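Local coordinates for protein glucoamylase (Thermoanaerobacterium thermosaccharolyticum, PDB 1LF6) that hydrolyses terminal alpha-1,4-linked glucose units one after another from the non-reducing ends of glucan chains, releasing beta-D-glucose, at residues E28-A33 / D156-N161; T42-V47 / D278-Y283; K172-E177 / T260-L265; L496-Y501 / I552-K557. All coordinates share one frame; numbering follows the deposited sequence.

Interaction 1. Residues E28-A33 / D156-N161; sequences EEDTWA and DPHIKN
D30 and W32 reach the H158 ring from two directions, where an N-terminal beta-sandwich loop packs on the end of strand 150-157. The H158 imidazole stands edge-on to the W32 indole, a T-shaped pair. The planes lie 70° apart and the centroids of the H158 ring and the six-membered ring of W32 are 4.8 Å apart. H158 CB also touches W32 CH2 at 3.5 Å. H158 NE2 gives a bent hydrogen bond (140°) to D30 OD2, 2.7 Å long. A second bond, from NE2 to D156 OD1, is weak. The D30 carboxylate lies steeply across the ring plane and accepts from above its own plane. D30 turns to H158 with CG anti to the backbone N (chi1 -160°). With an alanine at H158, D30 OD2 would probably lose this donor and the W32 face its ring partner. D30 and D156 meet nearly coplanar, with D156 OD1 2.6 Å from D30 OD2. A water lies between D30 OD2 and D156 OD2, 3.1 Å from the latter.

Interaction 2. Residues T42-V47 / D278-Y283; sequences TANNYV and DEWTKY
W280 and N44 reach across to T42 and E279, and two direct hydrogen bonds tie the loop 42-47 to helix 269-284 of the N-terminal domain. W280 NE1 donates to the backbone O of T42 at 2.7 Å. The oxygen lies near the indole plane and NE1 is nearly in line with the C=O, but the bond is bent at hydrogen (134°). N44 ND2 donates to the backbone O of E279 at 2.9 Å, with an N-H...O angle of 153°. The acceptor lies in the amide plane, but the donor sits well above the carbonyl plane.

The nonpolar part is a CH-pi contact. N44, the centre of an inverse gamma turn, sets its CB almost straight over the six-membered ring of W280, 3.6 Å from the centroid. CG of N44 is anti to the backbone N (chi1 174°), which carries the amide over the indole to E279. Amide and indole are nearly parallel. N44 ND2 also touches Y283 CB at 3.3 Å.

One water forms the indirect link. It accepts from N44 N at 2.7 Å and donates to E279 OE2 at 2.9 Å. Outside the pair, K311 binds T42 OG1, and M303 and K306 of helix 296-306 pack on W280.

N44 is therefore gripped through its CB, its amide and, by way of the water, its backbone N-H. This is consistent with a loop fixed in orientation as well as position against the helix.

Interaction 3. Residues K172-E177 / T260-L265; sequences KANNNE and TALETL
L262 has CG anti to its carbonyl carbon (chi1 -69°) and an extended second torsion (chi2 176°), which pushes its two methyls out from helix 254-266 to A173, N174 and N176. These residues belong to a beta hairpin, strands 166-173 and 176-183, in the N-terminal beta-sandwich domain. N174 and N175, both with positive phi, form the turn. Across it A173 N bonds to N176 O, and the return bond from N176 N to A173 O is weak.

The two methyls divide the work. L262 CD1 meets A173 CB at 4.0 Å and the amide carbon CG of N174 at the same distance. L262 CD2 lies 3.9 Å from A173 O. It also touches the N176 side chain. N176 and L262 run past each other in opposite directions. No hydrogen bond crosses between the segments, so the join is van der Waals packing at the surface. I12 and M178 extend the apolar patch around L262. The polar end of N174 is used elsewhere, as OD1 accepts from K13 N.

An alanine at L262 would probably open a gap beside A173 and leave N174, and much of N176, without its methyl neighbours. L265 adds a looser contact, its CD1 lying 4.3 Å from N176 OD1.

Interaction 4. Residues L496-Y501 / I552-K557; sequences LGNGQY and ILNTLK
N554 and T555 meet Q500 and Y501 in a partly buried packing contact between a turn-bearing loop and helix 550-562 of the family 15 catalytic domain. No direct hydrogen bond joins the segments 496-501 and 552-557. Two kinds of support hold them together: side chains packing on backbone, and one water.

N554 lays its CB against the backbone O of Q500, 3.4 Å away. T555 meets Y501 beside it. T555 OG1 lies 3.6 Å from Y501 CA, and Y501 CB sits 3.7 Å from T555 CA. The threonine hydroxyl has its polar partners outside the pair, at K551 O and Y502 N. The Y501 ring turns away from T555. Its CG stands between the backbone N and the carbonyl carbon (chi1 49°). Y501 OH accepts from L496 N at 3.2 Å, which ties the two ends of the segment together, and also bonds to K529 O.

The water bridges the gap. It lies 2.7 Å from N498 OD1 and 2.6 Å from N554 O. N498 OD1 also accepts from Q500 N at 2.8 Å, so the same oxygen shapes the loop and faces the bridging water.

The loop carries a type II' beta turn from L496 to G499, with G497 at a positive phi that suits glycine. It overlaps an Asx turn headed by N498.

In the fold
Interactions 1, 2 and 3 belong to the N-terminal beta-sandwich domain. Interaction 4 belongs to the catalytic (alpha/alpha) barrel domain, across the centre of the chain. Its centre is about 48 Å from those of interactions 1 and 2, and about 66 Å from that of interaction 3. The first three centres are about 25 to 28 Å apart and none touch. The segments of interactions 1 and 2 alternate along the chain, and both use ends of the seven-stranded sheet. Interaction 3, on the other sheet, falls between the segments of interaction 2. Interaction 4 follows all three. Consecutive helices 254-266 and 269-284 serve interactions 3 and 2. In interaction 1 the T31 side chain is about 8 Å from that of W325, a probable substrate-binding residue; the others lie away from the annotated sites.

Interaction 1. Residues E28-A33 / D156-N161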
loop_
_atom_site.group_PDB
_atom_site.type_symbol
_atom_site.label_atom_id
_atom_site.label_comp_id
_atom_site.label_asym_id
_atom_site.label_seq_id
_atom_site.Cartn_x
_atom_site.Cartn_y
_atom_site.Cartn_z
ATOM N N GLU A 28 2.546 -7.361 27.792
ATOM C CA GLU A 28 2.537 -5.945 27.464
ATOM C C GLU A 28 1.980 -5.712 26.058
ATOM O O GLU A 28 1.922 -6.638 25.248
ATOM C CB GLU A 28 3.957 -5.397 27.570
ATOM C CG GLU A 28 4.045 -3.892 27.620
ATOM C CD GLU A 28 5.451 -3.422 27.916
ATOM O OE1 GLU A 28 6.037 -3.896 28.915
ATOM O OE2 GLU A 28 5.971 -2.583 27.151
ATOM N N GLU A 29 1.573 -4.479 25.775
ATOM C CA GLU A 29 0.984 -4.085 24.514
ATOM C C GLU A 29 2.123 -3.983 23.485
ATOM O O GLU A 29 3.292 -3.915 23.825
ATOM C CB GLU A 29 0.286 -2.736 24.636
ATOM C CG GLU A 29 -1.011 -2.771 25.436
ATOM C CD GLU A 29 -1.673 -1.409 25.539
ATOM O OE1 GLU A 29 -2.767 -1.316 26.134
ATOM O OE2 GLU A 29 -1.089 -0.437 25.009
ATOM N N ASP A 30 1.661 -4.172 22.306
ATOM C CA ASP A 30 2.550 -4.376 21.134
ATOM C C ASP A 30 2.176 -3.312 20.115
ATOM O O ASP A 30 1.244 -2.491 20.323
ATOM C CB ASP A 30 2.376 -5.800 20.674
ATOM C CG ASP A 30 3.418 -6.435 19.831
ATOM O OD1 ASP A 30 4.556 -5.991 19.618
ATOM O OD2 ASP A 30 3.128 -7.588 19.361
ATOM N N THR A 31 2.755 -3.399 18.963
ATOM C CA THR A 31 2.730 -2.433 17.892
ATOM C C THR A 31 2.824 -3.156 16.574
ATOM O O THR A 31 3.382 -4.281 16.551
ATOM C CB THR A 31 3.900 -1.439 18.099
ATOM O OG1 THR A 31 3.708 -0.220 17.421
ATOM C CG2 THR A 31 5.265 -2.023 17.928
ATOM N N TRP A 32 2.510 -2.524 15.478
ATOM C CA TRP A 32 2.706 -3.220 14.184
ATOM C C TRP A 32 4.139 -3.043 13.744
ATOM O O TRP A 32 4.927 -2.301 14.317
ATOM C CB TRP A 32 1.698 -2.695 13.174
ATOM C CG TRP A 32 0.270 -3.067 13.511
ATOM C CD1 TRP A 32 -0.606 -2.211 14.137
ATOM C CD2 TRP A 32 -0.380 -4.320 13.382
ATOM N NE1 TRP A 32 -1.795 -2.860 14.345
ATOM C CE2 TRP A 32 -1.692 -4.152 13.887
ATOM C CE3 TRP A 32 -0.007 -5.555 12.844
ATOM C CZ2 TRP A 32 -2.613 -5.190 13.897
ATOM C CZ3 TRP A 32 -0.930 -6.577 12.845
ATOM C CH2 TRP A 32 -2.215 -6.387 13.371
ATOM N N ALA A 33 4.468 -3.698 12.640
ATOM C CA ALA A 33 5.800 -3.612 12.049
ATOM C C ALA A 33 6.009 -2.351 11.211
ATOM O O ALA A 33 5.057 -1.671 10.831
ATOM C CB ALA A 33 6.066 -4.853 11.188
ATOM N N ASP A 156 4.681 -13.962 16.095
ATOM C CA ASP A 156 3.801 -13.070 16.845
ATOM C C ASP A 156 2.440 -12.907 16.178
ATOM O O ASP A 156 2.277 -12.111 15.255
ATOM C CB ASP A 156 4.447 -11.696 17.009
ATOM C CG ASP A 156 3.633 -10.778 17.895
ATOM O OD1 ASP A 156 4.063 -9.631 18.106
ATOM O OD2 ASP A 156 2.562 -11.200 18.386
ATOM N N PRO A 157 1.436 -13.659 16.644
ATOM C CA PRO A 157 0.114 -13.538 16.037
ATOM C C PRO A 157 -0.686 -12.338 16.537
ATOM O O PRO A 157 -0.717 -12.050 17.737
ATOM C CB PRO A 157 -0.545 -14.860 16.403
ATOM C CG PRO A 157 0.007 -15.125 17.763
ATOM C CD PRO A 157 1.474 -14.776 17.606
ATOM N N HIS A 158 -1.312 -11.635 15.597
ATOM C CA HIS A 158 -2.172 -10.492 15.897
ATOM C C HIS A 158 -3.440 -10.754 15.106
ATOM O O HIS A 158 -3.804 -9.981 14.220
ATOM C CB HIS A 158 -1.549 -9.181 15.421
ATOM C CG HIS A 158 -0.507 -8.637 16.344
ATOM N ND1 HIS A 158 -0.148 -7.307 16.354
ATOM C CD2 HIS A 158 0.264 -9.243 17.278
ATOM C CE1 HIS A 158 0.800 -7.116 17.253
ATOM N NE2 HIS A 158 1.069 -8.275 17.828
ATOM N N ILE A 159 -4.103 -11.857 15.430
ATOM C CA ILE A 159 -5.305 -12.264 14.724
ATOM C C ILE A 159 -6.400 -11.210 14.684
ATOM O O ILE A 159 -6.716 -10.569 15.692
ATOM C CB ILE A 159 -5.845 -13.582 15.311
ATOM C CG1 ILE A 159 -4.721 -14.621 15.304
ATOM C CG2 ILE A 159 -7.031 -14.090 14.486
ATOM C CD1 ILE A 159 -5.041 -15.876 16.071
ATOM N N LYS A 160 -6.967 -11.041 13.496
ATOM C CA LYS A 160 -8.019 -10.067 13.252
ATOM C C LYS A 160 -7.652 -8.645 13.666
ATOM O O LYS A 160 -8.386 -7.984 14.397
ATOM C CB LYS A 160 -9.322 -10.497 13.924
ATOM C CG LYS A 160 -10.084 -11.552 13.141
ATOM C CD LYS A 160 -11.556 -11.554 13.528
ATOM C CE LYS A 160 -12.390 -12.312 12.515
ATOM N NZ LYS A 160 -13.847 -12.172 12.792
ATOM N N ASN A 161 -6.498 -8.192 13.186
ATOM C CA ASN A 161 -6.004 -6.837 13.433
ATOM C C ASN A 161 -5.765 -6.386 14.869
ATOM O O ASN A 161 -5.900 -5.201 15.167
ATOM C CB ASN A 161 -6.931 -5.825 12.754
ATOM C CG ASN A 161 -7.071 -6.080 11.268
ATOM O OD1 ASN A 161 -8.145 -6.435 10.787
ATOM N ND2 ASN A 161 -5.982 -5.909 10.534
HETATM O O HOH W 1 2.497 -9.447 20.982
#

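Interaction 2. Residues T42-V47 / D278-Y283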
loop_
_atom_site.group_PDB
_atom_site.type_symbol
_atom_site.label_atom_id
_atom_site.label_comp_id
_atom_site.label_asym_id
_atom_site.label_seq_id
_atom_site.Cartn_x
_atom_site.Cartn_y
_atom_site.Cartn_z
ATOM N N THR A 42 1.369 -12.468 -2.840
ATOM C CA THR A 42 0.185 -13.294 -2.700
ATOM C C THR A 42 0.118 -14.114 -3.981
ATOM O O THR A 42 0.705 -13.731 -4.996
ATOM C CB THR A 42 -1.091 -12.428 -2.568
ATOM O OG1 THR A 42 -2.207 -13.261 -2.230
ATOM C CG2 THR A 42 -1.381 -11.697 -3.869
ATOM N N ALA A 43 -0.570 -15.248 -3.937
ATOM C CA ALA A 43 -0.688 -16.073 -5.129
ATOM C C ALA A 43 -1.544 -15.299 -6.118
ATOM O O ALA A 43 -2.464 -14.580 -5.722
ATOM C CB ALA A 43 -1.347 -17.410 -4.791
ATOM N N ASN A 44 -1.232 -15.438 -7.400
ATOM C CA ASN A 44 -1.980 -14.745 -8.440
ATOM C C ASN A 44 -3.254 -15.509 -8.826
ATOM O O ASN A 44 -3.447 -15.907 -9.976
ATOM C CB ASN A 44 -1.071 -14.511 -9.660
ATOM C CG ASN A 44 -1.810 -13.921 -10.848
ATOM O OD1 ASN A 44 -2.717 -13.106 -10.698
ATOM N ND2 ASN A 44 -1.409 -14.326 -12.045
ATOM N N ASN A 45 -4.107 -15.730 -7.831
ATOM C CA ASN A 45 -5.388 -16.403 -8.025
ATOM C C ASN A 45 -6.289 -16.047 -6.849
ATOM O O ASN A 45 -5.816 -15.512 -5.846
ATOM C CB ASN A 45 -5.223 -17.934 -8.142
ATOM C CG ASN A 45 -4.680 -18.586 -6.874
ATOM O OD1 ASN A 45 -3.557 -19.081 -6.854
ATOM N ND2 ASN A 45 -5.485 -18.605 -5.821
ATOM N N TYR A 46 -7.578 -16.341 -6.967
ATOM C CA TYR A 46 -8.528 -16.015 -5.908
ATOM C C TYR A 46 -8.725 -17.098 -4.854
ATOM O O TYR A 46 -9.344 -16.858 -3.817
ATOM C CB TYR A 46 -9.878 -15.631 -6.525
ATOM C CG TYR A 46 -9.806 -14.369 -7.361
ATOM C CD1 TYR A 46 -9.792 -14.425 -8.756
ATOM C CD2 TYR A 46 -9.707 -13.119 -6.752
ATOM C CE1 TYR A 46 -9.679 -13.261 -9.523
ATOM C CE2 TYR A 46 -9.593 -11.955 -7.505
ATOM C CZ TYR A 46 -9.580 -12.028 -8.884
ATOM O OH TYR A 46 -9.470 -10.869 -9.619
ATOM N N VAL A 47 -8.178 -18.282 -5.111
ATOM C CA VAL A 47 -8.297 -19.399 -4.183
ATOM C C VAL A 47 -7.450 -19.192 -2.927
ATOM O O VAL A 47 -7.961 -19.263 -1.809
ATOM C CB VAL A 47 -7.868 -20.726 -4.854
ATOM C CG1 VAL A 47 -8.110 -21.891 -3.903
ATOM C CG2 VAL A 47 -8.637 -20.925 -6.158
ATOM N N ASP A 278 5.274 -19.392 -11.908
ATOM C CA ASP A 278 4.620 -19.520 -13.211
ATOM C C ASP A 278 3.318 -18.731 -13.289
ATOM O O ASP A 278 3.031 -18.094 -14.302
ATOM C CB ASP A 278 4.321 -20.991 -13.542
ATOM C CG ASP A 278 5.576 -21.821 -13.722
ATOM O OD1 ASP A 278 6.571 -21.296 -14.265
ATOM O OD2 ASP A 278 5.562 -23.011 -13.335
ATOM N N GLU A 279 2.527 -18.784 -12.223
ATOM C CA GLU A 279 1.256 -18.073 -12.197
ATOM C C GLU A 279 1.467 -16.573 -12.364
ATOM O O GLU A 279 0.739 -15.910 -13.110
ATOM C CB GLU A 279 0.515 -18.351 -10.886
ATOM C CG GLU A 279 -0.940 -18.738 -11.085
ATOM C CD GLU A 279 -1.663 -19.048 -9.784
ATOM O OE1 GLU A 279 -2.833 -19.487 -9.847
ATOM O OE2 GLU A 279 -1.071 -18.856 -8.701
ATOM N N TRP A 280 2.467 -16.043 -11.666
ATOM C CA TRP A 280 2.786 -14.625 -11.740
ATOM C C TRP A 280 3.409 -14.254 -13.083
ATOM O O TRP A 280 3.149 -13.177 -13.617
ATOM C CB TRP A 280 3.741 -14.242 -10.604
ATOM C CG TRP A 280 3.028 -13.818 -9.362
ATOM C CD1 TRP A 280 3.109 -14.396 -8.127
ATOM C CD2 TRP A 280 2.096 -12.738 -9.240
ATOM N NE1 TRP A 280 2.281 -13.745 -7.243
ATOM C CE2 TRP A 280 1.647 -12.721 -7.901
ATOM C CE3 TRP A 280 1.594 -11.781 -10.135
ATOM C CZ2 TRP A 280 0.720 -11.784 -7.433
ATOM C CZ3 TRP A 280 0.673 -10.851 -9.674
ATOM C CH2 TRP A 280 0.245 -10.859 -8.332
ATOM N N THR A 281 4.237 -15.146 -13.615
ATOM C CA THR A 281 4.895 -14.912 -14.893
ATOM C C THR A 281 3.843 -14.863 -15.992
ATOM O O THR A 281 3.901 -14.023 -16.890
ATOM C CB THR A 281 5.913 -16.029 -15.197
ATOM O OG1 THR A 281 6.848 -16.119 -14.118
ATOM C CG2 THR A 281 6.678 -15.727 -16.476
ATOM N N LYS A 282 2.872 -15.764 -15.902
ATOM C CA LYS A 282 1.783 -15.830 -16.867
ATOM C C LYS A 282 1.073 -14.480 -16.946
ATOM O O LYS A 282 0.734 -13.994 -18.030
ATOM C CB LYS A 282 0.784 -16.905 -16.439
ATOM C CG LYS A 282 -0.442 -17.000 -17.321
ATOM C CD LYS A 282 -1.438 -17.989 -16.749
ATOM C CE LYS A 282 -2.647 -18.130 -17.653
ATOM N NZ LYS A 282 -3.596 -19.148 -17.118
ATOM N N TYR A 283 0.838 -13.881 -15.786
ATOM C CA TYR A 283 0.176 -12.587 -15.738
ATOM C C TYR A 283 1.029 -11.493 -16.361
ATOM O O TYR A 283 0.530 -10.699 -17.152
ATOM C CB TYR A 283 -0.168 -12.198 -14.300
ATOM C CG TYR A 283 -0.659 -10.773 -14.198
ATOM C CD1 TYR A 283 0.121 -9.783 -13.596
ATOM C CD2 TYR A 283 -1.889 -10.404 -14.741
ATOM C CE1 TYR A 283 -0.319 -8.454 -13.539
ATOM C CE2 TYR A 283 -2.337 -9.084 -14.692
ATOM C CZ TYR A 283 -1.549 -8.115 -14.089
ATOM O OH TYR A 283 -2.001 -6.818 -14.023
HETATM O O HOH W 2 0.975 -16.917 -8.024
#

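Interaction 3. Residues K172-E177 / T260-L265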
loop_
_atom_site.group_PDB
_atom_site.type_symbol
_atom_site.label_atom_id
_atom_site.label_comp_id
_atom_site.label_asym_id
_atom_site.label_seq_id
_atom_site.Cartn_x
_atom_site.Cartn_y
_atom_site.Cartn_z
ATOM N N LYS A 172 -1.108 -31.623 17.944
ATOM C CA LYS A 172 -0.331 -32.566 17.169
ATOM C C LYS A 172 -1.265 -33.120 16.104
ATOM O O LYS A 172 -2.286 -33.741 16.414
ATOM C CB LYS A 172 0.197 -33.685 18.069
ATOM C CG LYS A 172 1.385 -34.436 17.491
ATOM C CD LYS A 172 1.937 -35.442 18.489
ATOM C CE LYS A 172 3.185 -36.130 17.957
ATOM N NZ LYS A 172 3.715 -37.155 18.904
ATOM N N ALA A 173 -0.933 -32.856 14.848
ATOM C CA ALA A 173 -1.736 -33.326 13.731
ATOM C C ALA A 173 -0.916 -34.356 12.972
ATOM O O ALA A 173 0.117 -34.029 12.387
ATOM C CB ALA A 173 -2.103 -32.157 12.820
ATOM N N ASN A 174 -1.375 -35.604 12.992
ATOM C CA ASN A 174 -0.671 -36.687 12.312
ATOM C C ASN A 174 0.807 -36.673 12.690
ATOM O O ASN A 174 1.683 -36.631 11.827
ATOM C CB ASN A 174 -0.834 -36.545 10.796
ATOM C CG ASN A 174 -2.249 -36.844 10.331
ATOM O OD1 ASN A 174 -3.220 -36.549 11.031
ATOM N ND2 ASN A 174 -2.373 -37.419 9.141
ATOM N N ASN A 175 1.070 -36.697 13.993
ATOM C CA ASN A 175 2.431 -36.702 14.515
ATOM C C ASN A 175 3.225 -35.458 14.140
ATOM O O ASN A 175 4.455 -35.487 14.084
ATOM C CB ASN A 175 3.172 -37.949 14.030
ATOM C CG ASN A 175 2.478 -39.229 14.441
ATOM O OD1 ASN A 175 2.219 -39.457 15.626
ATOM N ND2 ASN A 175 2.171 -40.077 13.464
ATOM N N ASN A 176 2.518 -34.364 13.882
ATOM C CA ASN A 176 3.164 -33.106 13.527
ATOM C C ASN A 176 2.835 -32.058 14.587
ATOM O O ASN A 176 1.670 -31.707 14.783
ATOM C CB ASN A 176 2.679 -32.637 12.152
ATOM C CG ASN A 176 3.765 -32.704 11.094
ATOM O OD1 ASN A 176 4.695 -31.891 11.088
ATOM N ND2 ASN A 176 3.659 -33.680 10.196
ATOM N N GLU A 177 3.861 -31.574 15.279
ATOM C CA GLU A 177 3.663 -30.566 16.311
ATOM C C GLU A 177 3.475 -29.192 15.694
ATOM O O GLU A 177 4.388 -28.652 15.073
ATOM C CB GLU A 177 4.850 -30.535 17.273
ATOM C CG GLU A 177 4.851 -31.656 18.296
ATOM C CD GLU A 177 5.955 -31.499 19.323
ATOM O OE1 GLU A 177 5.885 -32.184 20.362
ATOM O OE2 GLU A 177 6.889 -30.698 19.094
ATOM N N THR A 260 -4.603 -27.943 6.328
ATOM C CA THR A 260 -4.008 -27.126 5.277
ATOM C C THR A 260 -2.484 -27.143 5.379
ATOM O O THR A 260 -1.788 -27.233 4.367
ATOM C CB THR A 260 -4.509 -25.667 5.363
ATOM O OG1 THR A 260 -5.937 -25.650 5.261
ATOM C CG2 THR A 260 -3.914 -24.825 4.239
ATOM N N ALA A 261 -1.968 -27.061 6.599
ATOM C CA ALA A 261 -0.527 -27.081 6.812
ATOM C C ALA A 261 0.039 -28.425 6.365
ATOM O O ALA A 261 1.109 -28.492 5.758
ATOM C CB ALA A 261 -0.212 -26.844 8.284
ATOM N N LEU A 262 -0.688 -29.498 6.665
ATOM C CA LEU A 262 -0.252 -30.837 6.283
ATOM C C LEU A 262 -0.236 -31.000 4.766
ATOM O O LEU A 262 0.655 -31.640 4.213
ATOM C CB LEU A 262 -1.166 -31.894 6.912
ATOM C CG LEU A 262 -1.078 -32.066 8.432
ATOM C CD1 LEU A 262 -2.118 -33.078 8.893
ATOM C CD2 LEU A 262 0.323 -32.526 8.819
ATOM N N GLU A 263 -1.220 -30.421 4.088
ATOM C CA GLU A 263 -1.265 -30.527 2.637
ATOM C C GLU A 263 -0.093 -29.778 2.010
ATOM O O GLU A 263 0.566 -30.282 1.099
ATOM C CB GLU A 263 -2.592 -29.983 2.114
ATOM C CG GLU A 263 -3.778 -30.878 2.431
ATOM C CD GLU A 263 -5.097 -30.266 2.017
ATOM O OE1 GLU A 263 -6.122 -30.979 2.048
ATOM O OE2 GLU A 263 -5.112 -29.066 1.665
ATOM N N THR A 264 0.177 -28.575 2.507
ATOM C CA THR A 264 1.281 -27.787 1.978
ATOM C C THR A 264 2.608 -28.510 2.209
ATOM O O THR A 264 3.424 -28.627 1.295
ATOM C CB THR A 264 1.329 -26.382 2.629
ATOM O OG1 THR A 264 0.164 -25.637 2.241
ATOM C CG2 THR A 264 2.579 -25.633 2.192
ATOM N N LEU A 265 2.814 -29.003 3.426
ATOM C CA LEU A 265 4.041 -29.721 3.764
ATOM C C LEU A 265 4.207 -30.983 2.918
ATOM O O LEU A 265 5.322 -31.358 2.556
ATOM C CB LEU A 265 4.038 -30.094 5.250
ATOM C CG LEU A 265 4.273 -28.958 6.253
ATOM C CD1 LEU A 265 3.959 -29.443 7.662
ATOM C CD2 LEU A 265 5.716 -28.480 6.149
#

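Interaction 4. Residues L496-Y501 / I552-K557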
loop_
_atom_site.group_PDB
_atom_site.type_symbol
_atom_site.label_atom_id
_atom_site.label_comp_id
_atom_site.label_asym_id
_atom_site.label_seq_id
_atom_site.Cartn_x
_atom_site.Cartn_y
_atom_site.Cartn_z
ATOM N N LEU A 496 3.733 35.339 -2.603
ATOM C CA LEU A 496 4.824 34.586 -3.208
ATOM C C LEU A 496 5.203 35.067 -4.600
ATOM O O LEU A 496 4.348 35.494 -5.374
ATOM C CB LEU A 496 4.471 33.097 -3.261
ATOM C CG LEU A 496 4.206 32.395 -1.929
ATOM C CD1 LEU A 496 3.760 30.964 -2.178
ATOM C CD2 LEU A 496 5.469 32.420 -1.075
ATOM N N GLY A 497 6.499 34.990 -4.902
ATOM C CA GLY A 497 7.012 35.400 -6.199
ATOM C C GLY A 497 6.389 36.661 -6.761
ATOM O O GLY A 497 6.275 37.678 -6.071
ATOM N N ASN A 498 5.976 36.589 -8.025
ATOM C CA ASN A 498 5.361 37.725 -8.700
ATOM C C ASN A 498 3.896 37.920 -8.294
ATOM O O ASN A 498 3.186 38.736 -8.883
ATOM C CB ASN A 498 5.469 37.551 -10.218
ATOM C CG ASN A 498 4.476 36.540 -10.765
ATOM O OD1 ASN A 498 3.832 35.806 -10.012
ATOM N ND2 ASN A 498 4.357 36.493 -12.090
ATOM N N GLY A 499 3.447 37.159 -7.295
ATOM C CA GLY A 499 2.079 37.279 -6.806
ATOM C C GLY A 499 0.971 36.696 -7.674
ATOM O O GLY A 499 -0.205 36.813 -7.339
ATOM N N GLN A 500 1.343 36.053 -8.774
ATOM C CA GLN A 500 0.378 35.469 -9.696
ATOM C C GLN A 500 0.533 33.953 -9.761
ATOM O O GLN A 500 1.571 33.453 -10.204
ATOM C CB GLN A 500 0.587 36.056 -11.088
ATOM C CG GLN A 500 0.346 37.558 -11.167
ATOM C CD GLN A 500 1.147 38.213 -12.274
ATOM O OE1 GLN A 500 2.263 38.688 -12.051
ATOM N NE2 GLN A 500 0.593 38.226 -13.480
ATOM N N TYR A 501 -0.499 33.230 -9.330
ATOM C CA TYR A 501 -0.463 31.765 -9.324
ATOM C C TYR A 501 -1.739 31.133 -8.779
ATOM O O TYR A 501 -2.504 31.775 -8.058
ATOM C CB TYR A 501 0.712 31.279 -8.467
ATOM C CG TYR A 501 0.795 31.924 -7.089
ATOM C CD1 TYR A 501 1.522 33.099 -6.889
ATOM C CD2 TYR A 501 0.158 31.349 -5.981
ATOM C CE1 TYR A 501 1.621 33.684 -5.623
ATOM C CE2 TYR A 501 0.250 31.928 -4.713
ATOM C CZ TYR A 501 0.990 33.095 -4.542
ATOM O OH TYR A 501 1.135 33.647 -3.288
ATOM N N ILE A 552 -0.417 28.522 -15.702
ATOM C CA ILE A 552 0.225 27.284 -15.270
ATOM C C ILE A 552 1.719 27.543 -15.067
ATOM O O ILE A 552 2.293 27.148 -14.054
ATOM C CB ILE A 552 0.063 26.164 -16.330
ATOM C CG1 ILE A 552 -1.410 25.744 -16.424
ATOM C CG2 ILE A 552 0.968 24.975 -15.990
ATOM C CD1 ILE A 552 -1.973 25.159 -15.141
ATOM N N LEU A 553 2.346 28.207 -16.035
ATOM C CA LEU A 553 3.776 28.509 -15.944
ATOM C C LEU A 553 4.090 29.380 -14.730
ATOM O O LEU A 553 5.080 29.150 -14.040
ATOM C CB LEU A 553 4.255 29.199 -17.230
ATOM C CG LEU A 553 4.436 28.318 -18.479
ATOM C CD1 LEU A 553 5.418 27.195 -18.180
ATOM C CD2 LEU A 553 3.112 27.730 -18.901
ATOM N N ASN A 554 3.239 30.370 -14.466
ATOM C CA ASN A 554 3.434 31.262 -13.330
ATOM C C ASN A 554 3.389 30.482 -12.018
ATOM O O ASN A 554 4.174 30.727 -11.102
ATOM C CB ASN A 554 2.345 32.342 -13.299
ATOM C CG ASN A 554 2.554 33.429 -14.342
ATOM O OD1 ASN A 554 1.656 34.233 -14.601
ATOM N ND2 ASN A 554 3.739 33.467 -14.935
ATOM N N THR A 555 2.448 29.549 -11.932
ATOM C CA THR A 555 2.283 28.745 -10.732
ATOM C C THR A 555 3.511 27.861 -10.542
ATOM O O THR A 555 4.022 27.716 -9.434
ATOM C CB THR A 555 1.009 27.873 -10.835
ATOM O OG1 THR A 555 -0.118 28.713 -11.123
ATOM C CG2 THR A 555 0.758 27.135 -9.532
ATOM N N LEU A 556 3.983 27.288 -11.644
ATOM C CA LEU A 556 5.154 26.424 -11.638
ATOM C C LEU A 556 6.348 27.136 -10.987
ATOM O O LEU A 556 7.091 26.537 -10.206
ATOM C CB LEU A 556 5.491 26.034 -13.079
ATOM C CG LEU A 556 5.503 24.565 -13.510
ATOM C CD1 LEU A 556 4.354 23.803 -12.894
ATOM C CD2 LEU A 556 5.432 24.501 -15.034
ATOM N N LYS A 557 6.525 28.416 -11.314
ATOM C CA LYS A 557 7.628 29.200 -10.762
ATOM C C LYS A 557 7.545 29.295 -9.248
ATOM O O LYS A 557 8.548 29.143 -8.554
ATOM C CB LYS A 557 7.635 30.619 -11.339
ATOM C CG LYS A 557 7.777 30.695 -12.846
ATOM C CD LYS A 557 7.994 32.139 -13.289
ATOM C CE LYS A 557 7.884 32.281 -14.796
ATOM N NZ LYS A 557 6.497 32.002 -15.274
HETATM O O HOH W 3 4.652 33.240 -10.543
#